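PDB 6EVG: multi-copper Oxidase CueO from Ochrobactrum, which oxidises lignin model compounds and lignosulfonate as a laccase-like copper enzyme, probably passing the electrons on to molecular oxygen. Local coordinates for residues Val29-Ser34 / Glu74-Ser79; Leu78-Gly83 / Leu90-Leu95; Ala417-Trp422 / Asp477-Lys482. One frame throughout, in Å; residues are numbered along the deposited sequence.

Contact 1: Val29-Ser34 / Glu74-Ser79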
loop_
_atom_site.group_PDB
_atom_site.type_symbol
_atom_site.label_atom_id
_atom_site.label_comp_id
_atom_site.label_asym_id
_atom_site.label_seq_id
_atom_site.Cartn_x
_atom_site.Cartn_y
_atom_site.Cartn_z
ATOM N N VAL A 29 -18.382 1.716 -0.469
ATOM C CA VAL A 29 -18.926 2.599 -1.505
ATOM C C VAL A 29 -18.855 1.874 -2.830
ATOM O O VAL A 29 -17.787 1.363 -3.219
ATOM C CB VAL A 29 -18.176 3.937 -1.546
ATOM C CG1 VAL A 29 -18.642 4.779 -2.731
ATOM C CG2 VAL A 29 -18.354 4.689 -0.244
ATOM N N GLU A 30 -19.976 1.843 -3.540
ATOM C CA GLU A 30 -20.064 1.287 -4.889
ATOM C C GLU A 30 -20.575 2.364 -5.838
ATOM O O GLU A 30 -21.191 3.339 -5.394
ATOM C CB GLU A 30 -20.994 0.058 -4.901
ATOM C CG GLU A 30 -20.426 -1.058 -4.042
ATOM C CD GLU A 30 -21.386 -2.198 -3.821
ATOM O OE1 GLU A 30 -22.470 -1.993 -3.207
ATOM O OE2 GLU A 30 -21.123 -3.342 -4.271
ATOM N N PRO A 31 -20.332 2.240 -7.143
ATOM C CA PRO A 31 -20.828 3.267 -8.080
ATOM C C PRO A 31 -22.340 3.437 -7.945
ATOM O O PRO A 31 -23.091 2.469 -7.798
ATOM C CB PRO A 31 -20.433 2.710 -9.428
ATOM C CG PRO A 31 -19.192 1.825 -9.137
ATOM C CD PRO A 31 -19.558 1.182 -7.827
ATOM N N ASP A 32 -22.776 4.696 -8.047
ATOM C CA ASP A 32 -24.199 5.047 -7.919
ATOM C C ASP A 32 -24.918 4.797 -9.230
ATOM O O ASP A 32 -24.378 4.200 -10.166
ATOM C CB ASP A 32 -24.322 6.462 -7.387
ATOM C CG ASP A 32 -23.900 7.544 -8.381
ATOM O OD1 ASP A 32 -23.726 7.255 -9.580
ATOM O OD2 ASP A 32 -23.793 8.737 -7.923
ATOM N N ALA A 33 -26.188 5.230 -9.296
ATOM C CA ALA A 33 -27.001 5.000 -10.476
ATOM C C ALA A 33 -26.449 5.615 -11.728
ATOM O O ALA A 33 -26.805 5.196 -12.821
ATOM C CB ALA A 33 -28.433 5.465 -10.264
ATOM N N SER A 34 -25.596 6.623 -11.587
ATOM C CA SER A 34 -24.910 7.250 -12.719
ATOM C C SER A 34 -23.491 6.745 -12.949
ATOM O O SER A 34 -22.752 7.304 -13.787
ATOM C CB SER A 34 -24.898 8.791 -12.522
ATOM O OG SER A 34 -26.194 9.355 -12.464
ATOM N N GLU A 74 -16.676 -3.056 -15.382
ATOM C CA GLU A 74 -17.526 -1.887 -15.373
ATOM C C GLU A 74 -16.747 -0.581 -15.631
ATOM O O GLU A 74 -15.545 -0.510 -15.403
ATOM C CB GLU A 74 -18.447 -1.764 -14.176
ATOM C CG GLU A 74 -17.826 -1.312 -12.905
ATOM C CD GLU A 74 -18.766 -1.203 -11.603
ATOM O OE1 GLU A 74 -19.972 -0.688 -11.667
ATOM O OE2 GLU A 74 -18.292 -1.572 -10.500
ATOM N N THR A 75 -17.467 0.433 -16.031
ATOM C CA THR A 75 -16.924 1.799 -16.197
ATOM C C THR A 75 -17.442 2.666 -15.061
ATOM O O THR A 75 -18.644 2.690 -14.772
ATOM C CB THR A 75 -17.342 2.438 -17.536
ATOM O OG1 THR A 75 -16.921 1.598 -18.595
ATOM C CG2 THR A 75 -16.689 3.819 -17.742
ATOM N N VAL A 76 -16.527 3.377 -14.403
ATOM C CA VAL A 76 -16.814 4.188 -13.240
ATOM C C VAL A 76 -16.175 5.544 -13.388
ATOM O O VAL A 76 -15.028 5.668 -13.845
ATOM C CB VAL A 76 -16.260 3.526 -11.959
ATOM C CG1 VAL A 76 -14.774 3.267 -11.930
ATOM C CG2 VAL A 76 -16.522 4.281 -10.680
ATOM N N THR A 77 -16.894 6.576 -12.960
ATOM C CA THR A 77 -16.333 7.909 -12.813
ATOM C C THR A 77 -15.826 8.052 -11.373
ATOM O O THR A 77 -16.642 7.971 -10.431
ATOM C CB THR A 77 -17.320 8.987 -13.125
ATOM O OG1 THR A 77 -17.752 8.837 -14.487
ATOM C CG2 THR A 77 -16.706 10.374 -12.932
ATOM N N LEU A 78 -14.521 8.246 -11.203
ATOM C CA LEU A 78 -13.929 8.493 -9.881
ATOM C C LEU A 78 -13.879 10.001 -9.698
ATOM O O LEU A 78 -12.983 10.671 -10.196
ATOM C CB LEU A 78 -12.548 7.839 -9.786
ATOM C CG LEU A 78 -12.544 6.313 -9.917
ATOM C CD1 LEU A 78 -11.139 5.762 -10.019
ATOM C CD2 LEU A 78 -13.290 5.631 -8.775
ATOM N N SER A 79 -14.920 10.526 -9.046
ATOM C CA SER A 79 -15.131 11.961 -8.923
ATOM C C SER A 79 -14.444 12.461 -7.683
ATOM O O SER A 79 -14.982 12.305 -6.563
ATOM C CB SER A 79 -16.604 12.285 -8.883
ATOM O OG SER A 79 -16.823 13.653 -8.783
HETATM O O HOH W 1 -19.932 7.030 -14.969
#
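The carboxylate of Glu74 lies against the ring of Pro31, its two oxygens nearly equidistant from one methylene: Pro31 CG is 3.7 Å from Glu74 OE1 and 3.8 Å from Glu74 OE2. The same ring carbon also meets an apolar partner, Val76 CG2, at 3.9 Å, so CG is the point where the loop 29-34 bears on 74-79. Glu74 reaches it with CG lodged between the backbone N and the carbonyl carbon (chi1 77°) and the chain straight beyond, which brings the carboxylate back to the loop. One carboxylate oxygen is anchored independently, because Glu74 OE2 accepts from the backbone N of Lys71; this bond holds the group in place beside the proline. Cutting Glu74 back to an alanine removes the carboxylate, which would probably leave the Lys71 N-H without its mate and Pro31 CG without its polar neighbour. Farther along, a water joins the segments, 3.1 Å from Ser34 O, to which it donates, and 2.9 Å from Thr77 OG1. Ser34 is itself set by an Asx turn: Ser34 N donates to Asp32 OD1 at 2.8 Å, meeting it from above the carboxylate plane, and Val36 N donates to the same oxygen. The loop carries the chain from one sheet of a cupredoxin-type sandwich to the other: it leaves strand 28-29, which pairs with 67-71, and leads into 36-46, the neighbour of strand 75-82; Pro31 and Val76 both pack on Leu70 of 67-71 and Val37 of 36-46.

Contact 2: Leu78-Gly83 / Leu90-Leu95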
loop_
_atom_site.group_PDB
_atom_site.type_symbol
_atom_site.label_atom_id
_atom_site.label_comp_id
_atom_site.label_asym_id
_atom_site.label_seq_id
_atom_site.Cartn_x
_atom_site.Cartn_y
_atom_site.Cartn_z
ATOM N N LEU A 78 -14.521 8.246 -11.203
ATOM C CA LEU A 78 -13.929 8.493 -9.881
ATOM C C LEU A 78 -13.879 10.001 -9.698
ATOM O O LEU A 78 -12.983 10.671 -10.196
ATOM C CB LEU A 78 -12.548 7.839 -9.786
ATOM C CG LEU A 78 -12.544 6.313 -9.917
ATOM C CD1 LEU A 78 -11.139 5.762 -10.019
ATOM C CD2 LEU A 78 -13.290 5.631 -8.775
ATOM N N SER A 79 -14.920 10.526 -9.046
ATOM C CA SER A 79 -15.131 11.961 -8.923
ATOM C C SER A 79 -14.444 12.461 -7.683
ATOM O O SER A 79 -14.982 12.305 -6.563
ATOM C CB SER A 79 -16.604 12.285 -8.883
ATOM O OG SER A 79 -16.823 13.653 -8.783
ATOM N N VAL A 80 -13.260 13.082 -7.825
ATOM C CA VAL A 80 -12.426 13.510 -6.716
ATOM C C VAL A 80 -12.589 15.012 -6.527
ATOM O O VAL A 80 -12.363 15.799 -7.448
ATOM C CB VAL A 80 -10.958 13.173 -6.945
ATOM C CG1 VAL A 80 -10.118 13.558 -5.723
ATOM C CG2 VAL A 80 -10.781 11.679 -7.271
ATOM N N GLU A 81 -12.970 15.458 -5.365
ATOM C CA GLU A 81 -13.050 16.881 -5.030
ATOM C C GLU A 81 -11.985 17.218 -3.997
ATOM O O GLU A 81 -11.865 16.515 -2.981
ATOM C CB GLU A 81 -14.408 17.191 -4.449
ATOM C CG GLU A 81 -14.608 18.588 -4.001
ATOM C CD GLU A 81 -16.008 18.930 -3.513
ATOM O OE1 GLU A 81 -16.950 18.156 -3.663
ATOM O OE2 GLU A 81 -16.180 20.034 -2.985
ATOM N N ASN A 82 -11.223 18.275 -4.255
ATOM C CA ASN A 82 -10.245 18.765 -3.300
ATOM C C ASN A 82 -10.847 19.818 -2.440
ATOM O O ASN A 82 -10.999 20.971 -2.848
ATOM C CB ASN A 82 -9.006 19.287 -4.014
ATOM C CG ASN A 82 -7.947 19.749 -3.051
ATOM O OD1 ASN A 82 -8.110 19.589 -1.823
ATOM N ND2 ASN A 82 -6.832 20.275 -3.537
ATOM N N GLY A 83 -11.287 19.446 -1.229
ATOM C CA GLY A 83 -11.822 20.359 -0.292
ATOM C C GLY A 83 -10.820 21.031 0.625
ATOM O O GLY A 83 -11.202 21.659 1.609
ATOM N N LEU A 90 -4.771 11.920 -6.107
ATOM C CA LEU A 90 -4.883 10.508 -5.689
ATOM C C LEU A 90 -4.228 9.647 -6.764
ATOM O O LEU A 90 -4.565 9.764 -7.951
ATOM C CB LEU A 90 -6.315 10.061 -5.454
ATOM C CG LEU A 90 -7.009 10.744 -4.278
ATOM C CD1 LEU A 90 -8.473 10.372 -4.206
ATOM C CD2 LEU A 90 -6.352 10.419 -2.933
ATOM N N HIS A 91 -3.310 8.778 -6.337
ATOM C CA HIS A 91 -2.757 7.698 -7.148
ATOM C C HIS A 91 -3.562 6.422 -6.882
ATOM O O HIS A 91 -3.755 6.052 -5.727
ATOM C CB HIS A 91 -1.257 7.494 -6.788
ATOM C CG HIS A 91 -0.630 6.220 -7.219
ATOM N ND1 HIS A 91 -0.726 5.699 -8.482
ATOM C CD2 HIS A 91 0.186 5.370 -6.522
ATOM C CE1 HIS A 91 -0.028 4.547 -8.518
ATOM N NE2 HIS A 91 0.545 4.348 -7.346
ATOM N N TRP A 92 -4.023 5.810 -7.964
ATOM C CA TRP A 92 -4.830 4.592 -7.913
ATOM C C TRP A 92 -3.827 3.419 -7.854
ATOM O O TRP A 92 -3.453 2.828 -8.871
ATOM C CB TRP A 92 -5.772 4.497 -9.113
ATOM C CG TRP A 92 -6.552 5.716 -9.421
ATOM C CD1 TRP A 92 -6.505 6.402 -10.578
ATOM C CD2 TRP A 92 -7.516 6.380 -8.587
ATOM N NE1 TRP A 92 -7.335 7.492 -10.538
ATOM C CE2 TRP A 92 -7.967 7.527 -9.322
ATOM C CE3 TRP A 92 -8.050 6.159 -7.310
ATOM C CZ2 TRP A 92 -8.902 8.410 -8.789
ATOM C CZ3 TRP A 92 -8.958 7.047 -6.791
ATOM C CH2 TRP A 92 -9.377 8.172 -7.539
ATOM N N HIS A 93 -3.382 3.143 -6.634
ATOM C CA HIS A 93 -2.269 2.213 -6.312
ATOM C C HIS A 93 -2.765 0.771 -6.415
ATOM O O HIS A 93 -3.380 0.248 -5.497
ATOM C CB HIS A 93 -1.759 2.590 -4.936
ATOM C CG HIS A 93 -0.465 1.954 -4.531
ATOM N ND1 HIS A 93 0.443 2.662 -3.751
ATOM C CD2 HIS A 93 -0.010 0.693 -4.713
ATOM C CE1 HIS A 93 1.435 1.826 -3.466
ATOM N NE2 HIS A 93 1.195 0.634 -4.021
ATOM N N GLY A 94 -2.480 0.163 -7.570
ATOM C CA GLY A 94 -2.944 -1.155 -7.916
ATOM C C GLY A 94 -3.989 -1.240 -8.983
ATOM O O GLY A 94 -4.255 -2.296 -9.541
ATOM N N LEU A 95 -4.600 -0.095 -9.320
ATOM C CA LEU A 95 -5.577 -0.073 -10.402
ATOM C C LEU A 95 -4.872 -0.039 -11.735
ATOM O O LEU A 95 -3.787 0.556 -11.861
ATOM C CB LEU A 95 -6.500 1.168 -10.247
ATOM C CG LEU A 95 -7.851 1.093 -10.903
ATOM C CD1 LEU A 95 -8.715 0.007 -10.195
ATOM C CD2 LEU A 95 -8.549 2.428 -10.866
#
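The backbone N of Leu95 donates to Trp92 O at 3.2 Å, closing the type II turn from Trp92 to Leu95, and the side chains of both residues face Leu78 of the opposing strand. Leu78 CD1 sits over one face of the indole, 3.6 Å from the centroid of the Trp92 six-membered ring and only 11° off its normal, a CH-pi contact. It is reinforced by Leu78 CB, 3.8 Å from Trp92 CZ2, so the leucine lies along the benzo half of the ring. Leu78 has CG anti to its carbonyl carbon (chi1 -63°), which carries CD1 across the face and on to Leu95 CD2, 4.3 Å away. Val80 takes the edge instead: its CG2 is 3.8 Å from Trp92 CH2, close to the ring plane, while its other methyl, Val80 CG1, meets Leu90 CD1 at 3.9 Å. Residues 91-94 form the His-Trp-His-Gly motif of multicopper oxidases, whose two histidines bind trinuclear-cluster copper in relatives. Here His91 NE2 is hydrogen-bonded to His437 NE2, and His93 NE2 to Thr463 OG1. The tryptophan between them is turned the other way, into the core of the sandwich between strands 75-82 and 91-93. Its indole N-H is satisfied at Leu101 O, fixing the rotation of the ring, and its backbone N donates to Asp102 OD1, while Asp102 OD2 is hydrogen-bonded to His91 ND1. Met150 of strand 148-153 touches Leu78, Trp92 and Leu95 alike.

Contact 3: Ala417-Trp422 / Asp477-Lys482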
loop_
_atom_site.group_PDB
_atom_site.type_symbol
_atom_site.label_atom_id
_atom_site.label_comp_id
_atom_site.label_asym_id
_atom_site.label_seq_id
_atom_site.Cartn_x
_atom_site.Cartn_y
_atom_site.Cartn_z
ATOM N N ALA A 417 10.505 2.658 -21.715
ATOM C CA ALA A 417 10.177 1.202 -21.783
ATOM C C ALA A 417 9.291 0.930 -22.958
ATOM O O ALA A 417 8.332 1.677 -23.205
ATOM C CB ALA A 417 9.504 0.735 -20.507
ATOM N N LYS A 418 9.552 -0.105 -23.736
ATOM C CA LYS A 418 8.634 -0.415 -24.835
ATOM C C LYS A 418 7.266 -0.845 -24.306
ATOM O O LYS A 418 7.177 -1.709 -23.398
ATOM C CB LYS A 418 9.225 -1.479 -25.736
ATOM C CG LYS A 418 10.459 -1.034 -26.481
ATOM C CD LYS A 418 10.879 -1.973 -27.586
ATOM C CE LYS A 418 11.439 -3.257 -27.038
ATOM N NZ LYS A 418 12.410 -3.890 -27.979
ATOM N N LEU A 419 6.193 -0.309 -24.868
ATOM C CA LEU A 419 4.871 -0.651 -24.388
ATOM C C LEU A 419 4.579 -2.125 -24.560
ATOM O O LEU A 419 4.772 -2.658 -25.648
ATOM C CB LEU A 419 3.816 0.147 -25.157
ATOM C CG LEU A 419 2.344 -0.023 -24.742
ATOM C CD1 LEU A 419 2.125 0.408 -23.326
ATOM C CD2 LEU A 419 1.332 0.671 -25.641
ATOM N N GLY A 420 4.123 -2.767 -23.494
ATOM C CA GLY A 420 3.810 -4.195 -23.488
ATOM C C GLY A 420 4.988 -5.098 -23.323
ATOM O O GLY A 420 4.779 -6.342 -23.311
ATOM N N SER A 421 6.196 -4.547 -23.198
ATOM C CA SER A 421 7.385 -5.330 -23.081
ATOM C C SER A 421 7.663 -5.813 -21.682
ATOM O O SER A 421 6.981 -5.400 -20.715
ATOM C CB SER A 421 8.583 -4.565 -23.621
ATOM O OG SER A 421 8.995 -3.542 -22.737
ATOM N N TRP A 422 8.599 -6.744 -21.557
ATOM C CA TRP A 422 9.069 -7.290 -20.295
ATOM C C TRP A 422 10.525 -6.884 -20.110
ATOM O O TRP A 422 11.322 -6.976 -21.067
ATOM C CB TRP A 422 9.005 -8.826 -20.373
ATOM C CG TRP A 422 7.641 -9.378 -20.544
ATOM C CD1 TRP A 422 7.008 -9.603 -21.707
ATOM C CD2 TRP A 422 6.768 -9.861 -19.480
ATOM N NE1 TRP A 422 5.784 -10.199 -21.487
ATOM C CE2 TRP A 422 5.617 -10.364 -20.131
ATOM C CE3 TRP A 422 6.864 -9.937 -18.115
ATOM C CZ2 TRP A 422 4.540 -10.932 -19.435
ATOM C CZ3 TRP A 422 5.827 -10.562 -17.429
ATOM C CH2 TRP A 422 4.678 -11.028 -18.088
ATOM N N ASP A 477 2.532 -2.918 -19.117
ATOM C CA ASP A 477 1.291 -3.117 -19.861
ATOM C C ASP A 477 0.400 -1.895 -19.998
ATOM O O ASP A 477 -0.621 -1.953 -20.693
ATOM C CB ASP A 477 0.476 -4.281 -19.282
ATOM C CG ASP A 477 0.086 -4.035 -17.816
ATOM O OD1 ASP A 477 0.902 -3.780 -16.856
ATOM O OD2 ASP A 477 -1.135 -4.051 -17.564
ATOM N N ARG A 478 0.746 -0.773 -19.372
ATOM C CA ARG A 478 -0.072 0.441 -19.436
ATOM C C ARG A 478 0.715 1.615 -20.050
ATOM O O ARG A 478 1.915 1.750 -19.840
ATOM C CB ARG A 478 -0.559 0.810 -18.050
ATOM C CG ARG A 478 -1.722 -0.091 -17.617
ATOM C CD ARG A 478 -1.732 -0.173 -16.143
ATOM N NE ARG A 478 -0.943 -1.277 -15.677
ATOM C CZ ARG A 478 -0.654 -1.634 -14.405
ATOM N NH1 ARG A 478 -0.925 -0.954 -13.316
ATOM N NH2 ARG A 478 0.009 -2.759 -14.300
ATOM N N GLU A 479 0.002 2.438 -20.795
ATOM C CA GLU A 479 0.650 3.537 -21.525
ATOM C C GLU A 479 0.893 4.751 -20.665
ATOM O O GLU A 479 -0.009 5.215 -19.926
ATOM C CB GLU A 479 -0.196 3.948 -22.705
ATOM C CG GLU A 479 0.458 5.037 -23.558
ATOM C CD GLU A 479 -0.186 5.113 -24.908
ATOM O OE1 GLU A 479 -1.311 5.654 -25.071
ATOM O OE2 GLU A 479 0.428 4.616 -25.870
ATOM N N ALA A 480 2.124 5.281 -20.779
ATOM C CA ALA A 480 2.508 6.529 -20.137
ATOM C C ALA A 480 2.960 7.452 -21.241
ATOM O O ALA A 480 3.933 7.211 -21.914
ATOM C CB ALA A 480 3.607 6.398 -19.118
ATOM N N VAL A 481 2.203 8.532 -21.390
ATOM C CA VAL A 481 2.527 9.614 -22.321
ATOM C C VAL A 481 3.482 10.631 -21.622
ATOM O O VAL A 481 3.582 10.772 -20.407
ATOM C CB VAL A 481 1.245 10.287 -22.901
ATOM C CG1 VAL A 481 0.431 9.287 -23.712
ATOM C CG2 VAL A 481 0.378 10.927 -21.800
ATOM N N LYS A 482 4.142 11.452 -22.440
ATOM C CA LYS A 482 5.216 12.312 -21.915
ATOM C C LYS A 482 4.700 13.425 -20.936
ATOM O O LYS A 482 5.363 13.795 -19.961
ATOM C CB LYS A 482 5.978 12.960 -23.091
ATOM C CG LYS A 482 7.020 13.958 -22.674
ATOM C CD LYS A 482 7.974 13.513 -21.548
ATOM C CE LYS A 482 8.351 14.671 -20.609
ATOM N NZ LYS A 482 9.339 15.597 -21.248
#
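Leu419 CD1 rests on the backbone of the opposite loop, 3.7 Å from Arg478 O and 3.9 Å from Glu479 N, so one methyl is laid against the peptide link joining the two residues. With CG anti to the backbone N (chi1 -177°), the leucine is extended across the gap. This is the close-packed part of the contact. Its other methyl marks the loose part: Leu419 CD2 comes no nearer than 4.1 Å to Glu479 OE2, and both side chains are exposed, crossing at an angle near the surface beside Thr506. Leu419 is itself the second residue of a type II turn from Lys418 to Ser421, whose Lys418 O accepts from two donors of one residue, Ser421 N at 3.0 Å and Ser421 OG at 2.7 Å. Asp477 and Arg478 turn their side chains away from this turn and pair with each other: Arg478 NH2 meets the syn lone pair of Asp477 OD1 at 2.9 Å in a nearly straight bond (164°), with the oxygen almost in the guanidinium plane. Contacts of Arg478 NE with the same carboxylate are weak. Ser442 OG is a further partner of Arg478 NH2, and Phe96 makes a cation-pi contact with the guanidinium. The loops lie at the end of a cupredoxin-type sandwich, where backbone bonds from Gly420 and Ser421 to Phe476, and from Leu419 to Val507, tie them in place. Between the segments themselves the attraction is therefore mainly dispersive, while the Asp477-Arg478 pair keeps its charges within 477-482 and on Ser442 and Phe96.

Contact 2 is core: every touching residue is buried, and its chemistry is aliphatic groups against an indole. Contacts 1 and 3 are partly buried, each about 22 Å from the centre of the chain to the centre of the contact, and there carboxylates and backbone groups share the work with apolar carbons. Contacts 1 and 2 use overlapping parts of strand 75-82, sharing Leu78 and Ser79, so one strand meets a surface loop at its start and the interior further on. Contact 3 lies far along the chain, in the C-terminal multicopper oxidase region, and joins two loops. It touches contact 2 by packing, Leu95 O lying 3.5 Å from Arg478 NH1, whereas the nearest atoms of contacts 1 and 3 are about 13 Å apart.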